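Long-range contacts in 11S globulin seed storage protein (Amaranthus hypochondriacus, PDB 3QAC), which probably serves as a seed storage protein, a nutrient reservoir laid down as a hexamer of bicupin subunits: residues A[71-76]-A[398-403]; A[320-325]-A[402-407]. All blocks are in the same frame, centred on the assembly; numbering follows the deposited sequence.

Contact 1. Residues A[71-76]-A[398-403]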
loop_
_atom_site.group_PDB
_atom_site.type_symbol
_atom_site.label_atom_id
_atom_site.label_comp_id
_atom_site.label_asym_id
_atom_site.label_seq_id
_atom_site.Cartn_x
_atom_site.Cartn_y
_atom_site.Cartn_z
ATOM N N PRO A 71 8.407 -8.489 7.252
ATOM C CA PRO A 71 9.630 -8.890 6.552
ATOM C C PRO A 71 10.819 -8.331 7.315
ATOM O O PRO A 71 10.675 -7.323 8.005
ATOM C CB PRO A 71 9.539 -8.156 5.201
ATOM C CG PRO A 71 8.229 -7.459 5.175
ATOM C CD PRO A 71 7.741 -7.362 6.584
ATOM N N GLU A 72 11.975 -8.961 7.184
ATOM C CA GLU A 72 13.152 -8.509 7.896
ATOM C C GLU A 72 14.301 -8.404 6.945
ATOM O O GLU A 72 14.408 -9.174 6.002
ATOM C CB GLU A 72 13.555 -9.507 8.969
ATOM C CG GLU A 72 12.472 -9.864 9.943
ATOM C CD GLU A 72 13.005 -10.786 10.987
ATOM O OE1 GLU A 72 13.664 -11.772 10.606
ATOM O OE2 GLU A 72 12.808 -10.511 12.187
ATOM N N LEU A 73 15.159 -7.448 7.231
ATOM C CA LEU A 73 16.402 -7.246 6.547
ATOM C C LEU A 73 17.442 -7.501 7.602
ATOM O O LEU A 73 17.453 -6.838 8.644
ATOM C CB LEU A 73 16.489 -5.804 6.074
ATOM C CG LEU A 73 16.995 -5.604 4.656
ATOM C CD1 LEU A 73 16.230 -6.520 3.712
ATOM C CD2 LEU A 73 16.821 -4.156 4.260
ATOM N N ILE A 74 18.312 -8.464 7.342
ATOM C CA ILE A 74 19.297 -8.895 8.314
ATOM C C ILE A 74 20.717 -8.612 7.822
ATOM O O ILE A 74 21.086 -8.963 6.706
ATOM C CB ILE A 74 19.150 -10.385 8.570
ATOM C CG1 ILE A 74 17.696 -10.698 8.951
ATOM C CG2 ILE A 74 20.112 -10.819 9.643
ATOM C CD1 ILE A 74 17.281 -12.131 8.807
ATOM N N TYR A 75 21.511 -7.955 8.652
ATOM C CA TYR A 75 22.920 -7.812 8.364
ATOM C C TYR A 75 23.706 -8.626 9.378
ATOM O O TYR A 75 23.493 -8.509 10.588
ATOM C CB TYR A 75 23.343 -6.352 8.399
ATOM C CG TYR A 75 24.828 -6.146 8.222
ATOM C CD1 TYR A 75 25.421 -6.293 6.982
ATOM C CD2 TYR A 75 25.628 -5.778 9.290
ATOM C CE1 TYR A 75 26.768 -6.104 6.809
ATOM C CE2 TYR A 75 26.982 -5.578 9.127
ATOM C CZ TYR A 75 27.545 -5.743 7.888
ATOM O OH TYR A 75 28.889 -5.547 7.715
ATOM N N ILE A 76 24.588 -9.471 8.866
ATOM C CA ILE A 76 25.461 -10.277 9.699
ATOM C C ILE A 76 26.655 -9.404 10.019
ATOM O O ILE A 76 27.527 -9.191 9.175
ATOM C CB ILE A 76 25.914 -11.550 8.969
ATOM C CG1 ILE A 76 24.699 -12.416 8.615
ATOM C CG2 ILE A 76 26.901 -12.326 9.798
ATOM C CD1 ILE A 76 23.711 -12.612 9.755
ATOM N N VAL A 398 25.727 0.240 8.321
ATOM C CA VAL A 398 24.735 -0.339 7.454
ATOM C C VAL A 398 23.458 0.493 7.554
ATOM O O VAL A 398 23.033 0.887 8.648
ATOM C CB VAL A 398 24.473 -1.815 7.766
ATOM C CG1 VAL A 398 23.282 -2.316 6.963
ATOM C CG2 VAL A 398 25.708 -2.653 7.456
ATOM N N SER A 399 22.887 0.787 6.393
ATOM C CA SER A 399 21.638 1.509 6.290
ATOM C C SER A 399 20.535 0.563 5.836
ATOM O O SER A 399 20.591 -0.003 4.742
ATOM C CB SER A 399 21.774 2.658 5.292
ATOM O OG SER A 399 22.569 3.700 5.813
ATOM N N PHE A 400 19.530 0.382 6.684
ATOM C CA PHE A 400 18.366 -0.394 6.293
ATOM C C PHE A 400 17.398 0.640 5.742
ATOM O O PHE A 400 17.230 1.705 6.326
ATOM C CB PHE A 400 17.811 -1.144 7.500
ATOM C CG PHE A 400 18.818 -2.062 8.156
ATOM C CD1 PHE A 400 19.672 -1.589 9.144
ATOM C CD2 PHE A 400 18.925 -3.398 7.764
ATOM C CE1 PHE A 400 20.598 -2.436 9.730
ATOM C CE2 PHE A 400 19.841 -4.244 8.351
ATOM C CZ PHE A 400 20.674 -3.773 9.326
ATOM N N LYS A 401 16.828 0.384 4.577
ATOM C CA LYS A 401 16.015 1.402 3.931
ATOM C C LYS A 401 14.601 0.903 3.735
ATOM O O LYS A 401 14.381 -0.201 3.219
ATOM C CB LYS A 401 16.619 1.811 2.595
ATOM C CG LYS A 401 17.839 2.719 2.718
ATOM C CD LYS A 401 18.810 2.534 1.557
ATOM C CE LYS A 401 19.673 3.783 1.318
ATOM N NZ LYS A 401 20.894 3.882 2.166
ATOM N N THR A 402 13.643 1.728 4.142
ATOM C CA THR A 402 12.246 1.316 4.186
ATOM C C THR A 402 11.538 1.404 2.844
ATOM O O THR A 402 10.350 1.673 2.809
ATOM C CB THR A 402 11.449 2.166 5.176
ATOM O OG1 THR A 402 11.429 3.514 4.713
ATOM C CG2 THR A 402 12.095 2.125 6.558
ATOM N N SER A 403 12.251 1.206 1.738
ATOM C CA SER A 403 11.559 1.008 0.464
ATOM C C SER A 403 12.416 0.307 -0.550
ATOM O O SER A 403 13.596 0.075 -0.333
ATOM C CB SER A 403 11.063 2.319 -0.133
ATOM O OG SER A 403 12.108 2.989 -0.804
#
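Two cupin domains of one subunit meet here sheet against sheet: Y75 and L73 on strand 72-76 face V398 and F400 on strand 398-401, and no hydrogen bond joins the two. The strands run antiparallel at 172° with axes 8.8 Å apart, too far for backbone pairing, so side chains carry most of the contact. CG2 of V398 sits almost exactly above the middle of the Y75 ring, 3.4 Å from the centroid and only 2° off the ring normal, a CH-pi contact. The phenol is swung out to meet it because CG of Y75 stands anti to the backbone N (chi1 175°). F400 sends its ring between the two residues of the facing strand: CZ lies 3.8 Å from CB of Y75, while CD2 meets CB of L73, also at 3.8 Å. CE2 of F400 approaches the backbone O of L73 obliquely, at 3.5 Å. The other methyl of V398, CG1, lies over the rim of one F400 face. At its far end Y75 OH is hydrogen-bonded to K327 NZ. Cutting Y75 back to an alanine is likely to leave CG2 of V398 with no ring to cover and K327 short of a partner. Behind the contact, strand 72-78 is hydrogen-bonded between strands 138-142 and 158-164, and strand 394-401 lies between strands 324-330 and 346-351; I139 and V351 both pack against Y75 and V398.

Contact 2. Residues A[320-325]-A[402-407]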
loop_
_atom_site.group_PDB
_atom_site.type_symbol
_atom_site.label_atom_id
_atom_site.label_comp_id
_atom_site.label_asym_id
_atom_site.label_seq_id
_atom_site.Cartn_x
_atom_site.Cartn_y
_atom_site.Cartn_z
ATOM N N HIS A 320 9.891 -7.990 -3.653
ATOM C CA HIS A 320 8.731 -8.353 -2.853
ATOM C C HIS A 320 8.675 -7.653 -1.491
ATOM O O HIS A 320 7.614 -7.195 -1.070
ATOM C CB HIS A 320 8.600 -9.869 -2.706
ATOM C CG HIS A 320 7.763 -10.491 -3.777
ATOM N ND1 HIS A 320 6.384 -10.508 -3.726
ATOM C CD2 HIS A 320 8.108 -11.080 -4.949
ATOM C CE1 HIS A 320 5.916 -11.102 -4.811
ATOM N NE2 HIS A 320 6.940 -11.459 -5.568
ATOM N N LEU A 321 9.814 -7.565 -0.819
ATOM C CA LEU A 321 9.859 -6.910 0.478
ATOM C C LEU A 321 9.733 -5.396 0.384
ATOM O O LEU A 321 9.307 -4.765 1.334
ATOM C CB LEU A 321 11.138 -7.262 1.216
ATOM C CG LEU A 321 11.480 -8.741 1.355
ATOM C CD1 LEU A 321 12.087 -8.919 2.729
ATOM C CD2 LEU A 321 10.255 -9.610 1.175
ATOM N N ARG A 322 10.098 -4.819 -0.757
ATOM C CA ARG A 322 10.139 -3.376 -0.898
ATOM C C ARG A 322 11.040 -2.761 0.182
ATOM O O ARG A 322 10.721 -1.740 0.804
ATOM C CB ARG A 322 8.725 -2.787 -0.835
ATOM C CG ARG A 322 7.787 -3.292 -1.942
ATOM C CD ARG A 322 6.352 -2.811 -1.695
ATOM N NE ARG A 322 5.371 -3.490 -2.547
ATOM C CZ ARG A 322 4.049 -3.348 -2.434
ATOM N NH1 ARG A 322 3.534 -2.545 -1.504
ATOM N NH2 ARG A 322 3.238 -4.010 -3.254
ATOM N N LEU A 323 12.168 -3.407 0.421
ATOM C CA LEU A 323 13.193 -2.801 1.240
ATOM C C LEU A 323 14.466 -2.798 0.429
ATOM O O LEU A 323 14.605 -3.544 -0.567
ATOM C CB LEU A 323 13.391 -3.583 2.528
ATOM C CG LEU A 323 12.099 -3.664 3.353
ATOM C CD1 LEU A 323 12.183 -4.729 4.391
ATOM C CD2 LEU A 323 11.778 -2.314 3.992
ATOM N N SER A 324 15.390 -1.944 0.847
ATOM C CA SER A 324 16.729 -1.979 0.325
ATOM C C SER A 324 17.695 -1.722 1.461
ATOM O O SER A 324 17.291 -1.551 2.607
ATOM C CB SER A 324 16.904 -0.988 -0.828
ATOM O OG SER A 324 16.119 0.164 -0.631
ATOM N N ALA A 325 18.979 -1.725 1.142
ATOM C CA ALA A 325 20.010 -1.622 2.156
ATOM C C ALA A 325 21.251 -1.054 1.504
ATOM O O ALA A 325 21.378 -1.061 0.275
ATOM C CB ALA A 325 20.303 -2.980 2.752
ATOM N N THR A 402 13.643 1.728 4.142
ATOM C CA THR A 402 12.246 1.316 4.186
ATOM C C THR A 402 11.538 1.404 2.844
ATOM O O THR A 402 10.350 1.673 2.809
ATOM C CB THR A 402 11.449 2.166 5.176
ATOM O OG1 THR A 402 11.429 3.514 4.713
ATOM C CG2 THR A 402 12.095 2.125 6.558
ATOM N N SER A 403 12.251 1.206 1.738
ATOM C CA SER A 403 11.559 1.008 0.464
ATOM C C SER A 403 12.416 0.307 -0.550
ATOM O O SER A 403 13.596 0.075 -0.333
ATOM C CB SER A 403 11.063 2.319 -0.133
ATOM O OG SER A 403 12.108 2.989 -0.804
ATOM N N GLU A 404 11.785 -0.028 -1.667
ATOM C CA GLU A 404 12.448 -0.719 -2.749
ATOM C C GLU A 404 13.433 0.241 -3.411
ATOM O O GLU A 404 13.130 1.412 -3.599
ATOM C CB GLU A 404 11.401 -1.214 -3.748
ATOM C CG GLU A 404 11.993 -1.699 -5.052
ATOM C CD GLU A 404 11.058 -2.607 -5.815
ATOM O OE1 GLU A 404 9.818 -2.430 -5.682
ATOM O OE2 GLU A 404 11.567 -3.496 -6.545
ATOM N N ASN A 405 14.626 -0.242 -3.730
ATOM C CA ASN A 405 15.589 0.579 -4.457
ATOM C C ASN A 405 15.526 2.014 -3.975
ATOM O O ASN A 405 15.278 2.929 -4.769
ATOM C CB ASN A 405 15.283 0.588 -5.952
ATOM C CG ASN A 405 14.864 -0.764 -6.474
ATOM O OD1 ASN A 405 13.816 -0.884 -7.106
ATOM N ND2 ASN A 405 15.679 -1.784 -6.230
ATOM N N ALA A 406 15.705 2.205 -2.673
ATOM C CA ALA A 406 15.831 3.542 -2.128
ATOM C C ALA A 406 16.942 4.237 -2.904
ATOM O O ALA A 406 17.970 3.645 -3.214
ATOM C CB ALA A 406 16.160 3.491 -0.633
ATOM N N MET A 407 16.716 5.496 -3.226
ATOM C CA MET A 407 17.647 6.263 -4.007
ATOM C C MET A 407 17.961 7.464 -3.160
ATOM O O MET A 407 17.069 7.995 -2.511
ATOM C CB MET A 407 16.940 6.763 -5.253
ATOM C CG MET A 407 17.841 7.027 -6.412
ATOM S SD MET A 407 17.583 5.719 -7.621
ATOM C CE MET A 407 19.109 4.778 -7.453
#
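The hydroxyl of S324 is held by two groups of the loop 402-407, giving one bond and receiving another. It donates to the carbonyl O of S403, meeting the C=O at 159° and standing somewhat out of the carbonyl plane; OG lies 2.5 Å from that oxygen, an unusually short distance whose exact value deserves caution. In return it accepts the backbone N-H of A406, whose N lies 2.9 Å from OG in a nearly straight bond of 166°. With chi1 at 34°, OG is placed between the backbone N and the carbonyl carbon of its own residue, from where it reaches both groups. Just before S324, R322 leaves the helix ending at L321 with positive phi, and its CA meets CB of E404 at 3.8 Å. L323 lays its branch CD2 against the backbone of T402, 3.7 Å from CA. The carboxylate of E404 takes the hydroxyl of S312 as its partner, and T402 OG1 is bonded to Q172 of the second subunit as well as to the backbone N of H345. Chemically, then, the side-chain hydroxyl of one serine at the start of the strand holds two main-chain groups of the loop: used as both donor and acceptor, it satisfies a carbonyl and an N-H three residues apart and so helps to fix the turn between them.

How the contacts relate
Contacts 1 and 2 illustrate how one strand and the loop that follows it can serve two purposes. Residues 398-403 and 402-407 share T402 and S403, and the centres of the contacts lie about 9 Å apart. Contact 1 is apolar and joins the two cupin domains near the middle of the subunit, about 3 Å from the centre of the chain; contact 2 is largely polar, stays within the second domain and lies about 11 Å from that centre. They touch directly where strands 324-330 and 394-401 pair: K401 N is 2.8 Å from S324 O, probably a hydrogen bond. L73 also packs against L323 and A325, extending the domain interface toward contact 2.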